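Local atomic coordinates of putative RnfG subunit of electron transport complex (Thermotoga maritima, PDB entry 3DCZ), a protein that probably serves as the FMN-carrying subunit of a membrane-bound complex that couples electron transfer to the translocation of ions across the membrane. Residues I47-L61 with G67-K79. Sequence-based numbering, arbitrary orientation.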
loop_
_atom_site.group_PDB
_atom_site.type_symbol
_atom_site.label_atom_id
_atom_site.label_comp_id
_atom_site.label_asym_id
_atom_site.label_seq_id
_atom_site.Cartn_x
_atom_site.Cartn_y
_atom_site.Cartn_z
ATOM N N ILE A 47 -3.756 3.964 16.654
ATOM C CA ILE A 47 -4.262 3.732 15.302
ATOM C C ILE A 47 -5.798 3.687 15.300
ATOM O O ILE A 47 -6.432 4.350 14.480
ATOM C CB ILE A 47 -3.705 2.434 14.678
ATOM C CG1 ILE A 47 -2.173 2.525 14.478
ATOM C CG2 ILE A 47 -4.439 2.122 13.385
ATOM C CD1 ILE A 47 -1.523 1.182 14.100
ATOM N N GLU A 48 -6.386 2.917 16.220
ATOM C CA GLU A 48 -7.841 2.817 16.363
ATOM C C GLU A 48 -8.474 4.195 16.550
ATOM O O GLU A 48 -9.463 4.518 15.879
ATOM C CB GLU A 48 -8.213 1.937 17.569
ATOM C CG GLU A 48 -7.903 0.464 17.425
ATOM C CD GLU A 48 -7.777 -0.266 18.775
ATOM O OE1 GLU A 48 -8.112 0.323 19.840
ATOM O OE2 GLU A 48 -7.329 -1.434 18.776
ATOM N N GLU A 49 -7.887 5.002 17.429
ATOM C CA GLU A 49 -8.438 6.319 17.730
ATOM C C GLU A 49 -8.397 7.230 16.503
ATOM O O GLU A 49 -9.381 7.923 16.198
ATOM C CB GLU A 49 -7.707 6.946 18.913
ATOM C CG GLU A 49 -8.060 6.255 20.238
ATOM C CD GLU A 49 -7.181 6.674 21.401
ATOM O OE1 GLU A 49 -6.277 7.516 21.210
ATOM O OE2 GLU A 49 -7.400 6.154 22.513
ATOM N N ILE A 50 -7.275 7.211 15.791
ATOM C CA ILE A 50 -7.122 8.038 14.596
ATOM C C ILE A 50 -8.102 7.608 13.504
ATOM O O ILE A 50 -8.743 8.424 12.837
ATOM C CB ILE A 50 -5.652 8.047 14.102
ATOM C CG1 ILE A 50 -4.760 8.855 15.059
ATOM C CG2 ILE A 50 -5.552 8.585 12.662
ATOM C CD1 ILE A 50 -3.287 8.641 14.757
ATOM N N VAL A 51 -8.222 6.312 13.286
ATOM C CA VAL A 51 -9.151 5.829 12.280
ATOM C C VAL A 51 -10.594 6.223 12.631
ATOM O O VAL A 51 -11.343 6.713 11.758
ATOM C CB VAL A 51 -9.029 4.292 12.124
ATOM C CG1 VAL A 51 -10.155 3.772 11.290
ATOM C CG2 VAL A 51 -7.647 3.927 11.509
ATOM N N LYS A 52 -10.993 6.031 13.888
ATOM C CA LYS A 52 -12.353 6.391 14.317
ATOM C C LYS A 52 -12.610 7.899 14.200
ATOM O O LYS A 52 -13.648 8.328 13.707
ATOM C CB LYS A 52 -12.630 5.857 15.723
ATOM C CG LYS A 52 -13.033 4.359 15.707
ATOM C CD LYS A 52 -12.828 3.673 17.039
ATOM C CE LYS A 52 -13.372 2.242 17.040
ATOM N NZ LYS A 52 -14.810 2.184 17.424
ATOM N N LYS A 53 -11.656 8.705 14.634
ATOM C CA LYS A 53 -11.770 10.169 14.548
ATOM C C LYS A 53 -11.796 10.680 13.094
ATOM O O LYS A 53 -12.498 11.620 12.763
ATOM C CB LYS A 53 -10.612 10.820 15.311
ATOM C CG LYS A 53 -10.605 12.343 15.311
ATOM C CD LYS A 53 -9.366 12.876 16.056
ATOM C CE LYS A 53 -9.355 14.402 16.137
ATOM N NZ LYS A 53 -8.148 14.923 16.867
ATOM N N THR A 54 -10.999 10.073 12.227
ATOM C CA THR A 54 -10.946 10.478 10.824
ATOM C C THR A 54 -12.213 10.020 10.100
ATOM O O THR A 54 -12.731 10.724 9.240
ATOM C CB THR A 54 -9.712 9.883 10.131
ATOM O OG1 THR A 54 -8.517 10.232 10.843
ATOM C CG2 THR A 54 -9.581 10.380 8.704
ATOM N N GLY A 55 -12.667 8.818 10.444
ATOM C CA GLY A 55 -13.875 8.239 9.907
ATOM C C GLY A 55 -13.567 6.870 9.342
ATOM O O GLY A 55 -12.624 6.715 8.569
ATOM N N ILE A 56 -14.349 5.865 9.742
ATOM C CA ILE A 56 -14.110 4.488 9.324
ATOM C C ILE A 56 -14.787 4.168 7.990
ATOM O O ILE A 56 -14.532 3.121 7.400
ATOM C CB ILE A 56 -14.600 3.483 10.423
ATOM C CG1 ILE A 56 -14.046 2.063 10.218
ATOM C CG2 ILE A 56 -16.126 3.430 10.427
ATOM C CD1 ILE A 56 -12.582 1.841 9.983
ATOM N N GLU A 57 -15.635 5.071 7.501
ATOM C CA GLU A 57 -16.242 4.887 6.197
ATOM C C GLU A 57 -15.185 4.775 5.108
ATOM O O GLU A 57 -14.039 5.164 5.306
ATOM C CB GLU A 57 -17.156 6.064 5.865
ATOM C CG GLU A 57 -16.464 7.320 5.342
ATOM C CD GLU A 57 -15.895 8.260 6.379
ATOM O OE1 GLU A 57 -16.029 8.016 7.582
ATOM O OE2 GLU A 57 -15.338 9.290 5.943
ATOM N N THR A 58 -15.589 4.200 3.987
ATOM C CA THR A 58 -14.765 4.220 2.766
ATOM C C THR A 58 -15.504 5.043 1.731
ATOM O O THR A 58 -16.654 4.759 1.429
ATOM C CB THR A 58 -14.432 2.806 2.257
ATOM O OG1 THR A 58 -13.626 2.139 3.248
ATOM C CG2 THR A 58 -13.670 2.835 0.942
ATOM N N VAL A 59 -14.807 6.066 1.235
ATOM C CA VAL A 59 -15.324 6.999 0.242
ATOM C C VAL A 59 -14.349 7.106 -0.933
ATOM O O VAL A 59 -13.160 6.885 -0.773
ATOM C CB VAL A 59 -15.544 8.383 0.865
ATOM C CG1 VAL A 59 -16.672 8.317 1.862
ATOM C CG2 VAL A 59 -14.249 8.887 1.534
ATOM N N VAL A 60 -14.862 7.409 -2.122
ATOM C CA VAL A 60 -13.967 7.663 -3.262
ATOM C C VAL A 60 -13.266 9.020 -3.100
ATOM O O VAL A 60 -13.928 10.080 -2.943
ATOM C CB VAL A 60 -14.709 7.645 -4.586
ATOM C CG1 VAL A 60 -13.765 8.067 -5.749
ATOM C CG2 VAL A 60 -15.349 6.251 -4.828
ATOM N N LEU A 61 -11.944 8.975 -3.193
ATOM C CA LEU A 61 -11.149 10.226 -3.298
ATOM C C LEU A 61 -10.922 10.697 -4.713
ATOM O O LEU A 61 -11.095 11.885 -5.012
ATOM C CB LEU A 61 -9.802 10.073 -2.623
ATOM C CG LEU A 61 -9.817 9.973 -1.118
ATOM C CD1 LEU A 61 -8.384 9.548 -0.633
ATOM C CD2 LEU A 61 -10.305 11.231 -0.466
ATOM N N GLY A 67 -8.319 2.868 -12.411
ATOM C CA GLY A 67 -8.749 2.409 -11.100
ATOM C C GLY A 67 -9.230 3.570 -10.249
ATOM O O GLY A 67 -9.439 4.680 -10.750
ATOM N N VAL A 68 -9.379 3.280 -8.961
ATOM C CA VAL A 68 -9.996 4.217 -8.026
ATOM C C VAL A 68 -9.189 4.255 -6.725
ATOM O O VAL A 68 -8.798 3.228 -6.195
ATOM C CB VAL A 68 -11.462 3.784 -7.700
ATOM C CG1 VAL A 68 -12.110 4.826 -6.743
ATOM C CG2 VAL A 68 -12.304 3.619 -8.953
ATOM N N VAL A 69 -8.935 5.468 -6.244
ATOM C CA VAL A 69 -8.332 5.688 -4.939
ATOM C C VAL A 69 -9.413 6.047 -3.933
ATOM O O VAL A 69 -10.285 6.881 -4.201
ATOM C CB VAL A 69 -7.256 6.781 -5.020
ATOM C CG1 VAL A 69 -6.743 7.148 -3.622
ATOM C CG2 VAL A 69 -6.094 6.310 -5.964
ATOM N N LEU A 70 -9.371 5.320 -2.823
ATOM C CA LEU A 70 -10.398 5.350 -1.799
ATOM C C LEU A 70 -9.874 5.950 -0.519
ATOM O O LEU A 70 -8.756 5.660 -0.093
ATOM C CB LEU A 70 -10.866 3.932 -1.558
ATOM C CG LEU A 70 -11.408 3.195 -2.772
ATOM C CD1 LEU A 70 -11.563 1.690 -2.486
ATOM C CD2 LEU A 70 -12.771 3.766 -3.148
ATOM N N GLY A 71 -10.691 6.780 0.109
ATOM C CA GLY A 71 -10.298 7.421 1.370
ATOM C C GLY A 71 -11.232 7.003 2.490
ATOM O O GLY A 71 -12.015 6.068 2.357
ATOM N N PRO A 72 -11.157 7.701 3.624
ATOM C CA PRO A 72 -10.297 8.832 3.883
ATOM C C PRO A 72 -8.819 8.565 3.773
ATOM O O PRO A 72 -8.365 7.429 3.891
ATOM C CB PRO A 72 -10.599 9.155 5.373
ATOM C CG PRO A 72 -11.877 8.573 5.649
ATOM C CD PRO A 72 -12.013 7.371 4.780
ATOM N N LEU A 73 -8.067 9.645 3.566
ATOM C CA LEU A 73 -6.619 9.595 3.679
ATOM C C LEU A 73 -6.344 9.598 5.188
ATOM O O LEU A 73 -6.577 10.604 5.858
ATOM C CB LEU A 73 -6.026 10.844 3.019
ATOM C CG LEU A 73 -4.517 10.950 3.122
ATOM C CD1 LEU A 73 -3.827 9.742 2.511
ATOM C CD2 LEU A 73 -4.046 12.232 2.475
ATOM N N TYR A 74 -5.861 8.498 5.740
ATOM C CA TYR A 74 -5.511 8.437 7.153
ATOM C C TYR A 74 -4.050 8.844 7.321
ATOM O O TYR A 74 -3.174 8.327 6.615
ATOM C CB TYR A 74 -5.675 7.013 7.692
ATOM C CG TYR A 74 -7.086 6.510 7.583
ATOM C CD1 TYR A 74 -8.070 6.920 8.472
ATOM C CD2 TYR A 74 -7.439 5.621 6.590
ATOM C CE1 TYR A 74 -9.384 6.435 8.376
ATOM C CE2 TYR A 74 -8.740 5.140 6.473
ATOM C CZ TYR A 74 -9.713 5.536 7.371
ATOM O OH TYR A 74 -11.046 5.095 7.287
ATOM N N GLU A 75 -3.801 9.760 8.253
ATOM C CA GLU A 75 -2.473 10.289 8.515
ATOM C C GLU A 75 -1.969 9.878 9.873
ATOM O O GLU A 75 -2.736 9.875 10.849
ATOM C CB GLU A 75 -2.531 11.789 8.538
ATOM C CG GLU A 75 -2.987 12.417 7.233
ATOM C CD GLU A 75 -2.899 13.923 7.287
ATOM O OE1 GLU A 75 -1.799 14.440 7.037
ATOM O OE2 GLU A 75 -3.893 14.588 7.611
ATOM N N PHE A 76 -0.684 9.562 9.934
ATOM C CA PHE A 76 -0.051 9.129 11.177
ATOM C C PHE A 76 1.345 9.720 11.241
ATOM O O PHE A 76 1.887 10.188 10.231
ATOM C CB PHE A 76 0.032 7.594 11.275
ATOM C CG PHE A 76 -1.264 6.896 11.050
ATOM C CD1 PHE A 76 -1.674 6.580 9.762
ATOM C CD2 PHE A 76 -2.094 6.577 12.108
ATOM C CE1 PHE A 76 -2.897 5.934 9.536
ATOM C CE2 PHE A 76 -3.325 5.949 11.888
ATOM C CZ PHE A 76 -3.719 5.630 10.600
ATOM N N VAL A 77 1.893 9.700 12.452
ATOM C CA VAL A 77 3.310 9.980 12.707
ATOM C C VAL A 77 3.899 8.746 13.372
ATOM O O VAL A 77 3.402 8.278 14.415
ATOM C CB VAL A 77 3.518 11.226 13.602
ATOM C CG1 VAL A 77 5.033 11.482 13.808
ATOM C CG2 VAL A 77 2.843 12.450 12.973
ATOM N N THR A 78 4.951 8.218 12.785
ATOM C CA THR A 78 5.576 6.998 13.342
ATOM C C THR A 78 6.305 7.312 14.651
ATOM O O THR A 78 6.548 8.488 14.987
ATOM C CB THR A 78 6.554 6.357 12.352
ATOM O OG1 THR A 78 7.705 7.196 12.237
ATOM C CG2 THR A 78 5.898 6.091 10.968
ATOM N N LYS A 79 6.667 6.270 15.409
ATOM C CA LYS A 79 7.340 6.477 16.681
ATOM C C LYS A 79 8.680 7.176 16.507
ATOM O O LYS A 79 9.142 7.830 17.437
ATOM C CB LYS A 79 7.510 5.147 17.439
ATOM C CG LYS A 79 6.226 4.587 17.969
ATOM C CD LYS A 79 6.384 3.124 18.369
ATOM C CE LYS A 79 5.073 2.512 18.814
ATOM N NZ LYS A 79 5.210 1.010 18.936
HETATM O O HOH W 1 -6.033 11.048 9.842
#
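Tyr74 OH is gripped by two groups: it donates a 2.6 Å hydrogen bond to Gly55 O, lying in the plane of that carbonyl, and also bonds Lys24 NZ of helix 22-31. This phenol ties the C-terminal end of helix 44-54 to strand 67-77, the second strand of an antiparallel sheet whose edge hairpin, 59-64 with 67-77, follows the helix. Gly55, the first residue past the helix, has a positive phi of 127°, where a side chain would jam against the preceding carbonyl, hence glycine. With CG beside the backbone N (chi1 -61°), the Tyr74 ring reaches past Thr54, whose CB lies 3.8 Å from Tyr74 CD1, while Pro72 CB sits over the rim of one ring face. A phenylalanine in its place would probably keep much of this packing but leave Gly55 O without its donor and Lys24 without one of its partners. One helical turn back, Ile50 spreads two branches on Phe76: CG2 lies 3.5 Å from Phe76 CE2, and CD1 approaches Phe76 CD2. This suits a branched aliphatic residue where segment 47-54 runs over strand 72-77, their N-to-C directions 146° apart. Thr54 serves both elements, as its OG1 donates to Ile50 O, on the opposite face of that carbonyl from Thr54 N, and accepts from a water that in turn accepts from Glu75 N.

Beyond the helix the chain becomes the hairpin's edge strand. Val59 and Gly71 form an antiparallel hydrogen-bonded pair, with Val59 N 3.0 Å from Gly71 O. Gly71 suits this corner before the cis peptide of Pro72, because a CB would strike Leu61 CG; as it is, Leu61 CD1 packs tightly against Gly71 CA at 3.5 Å.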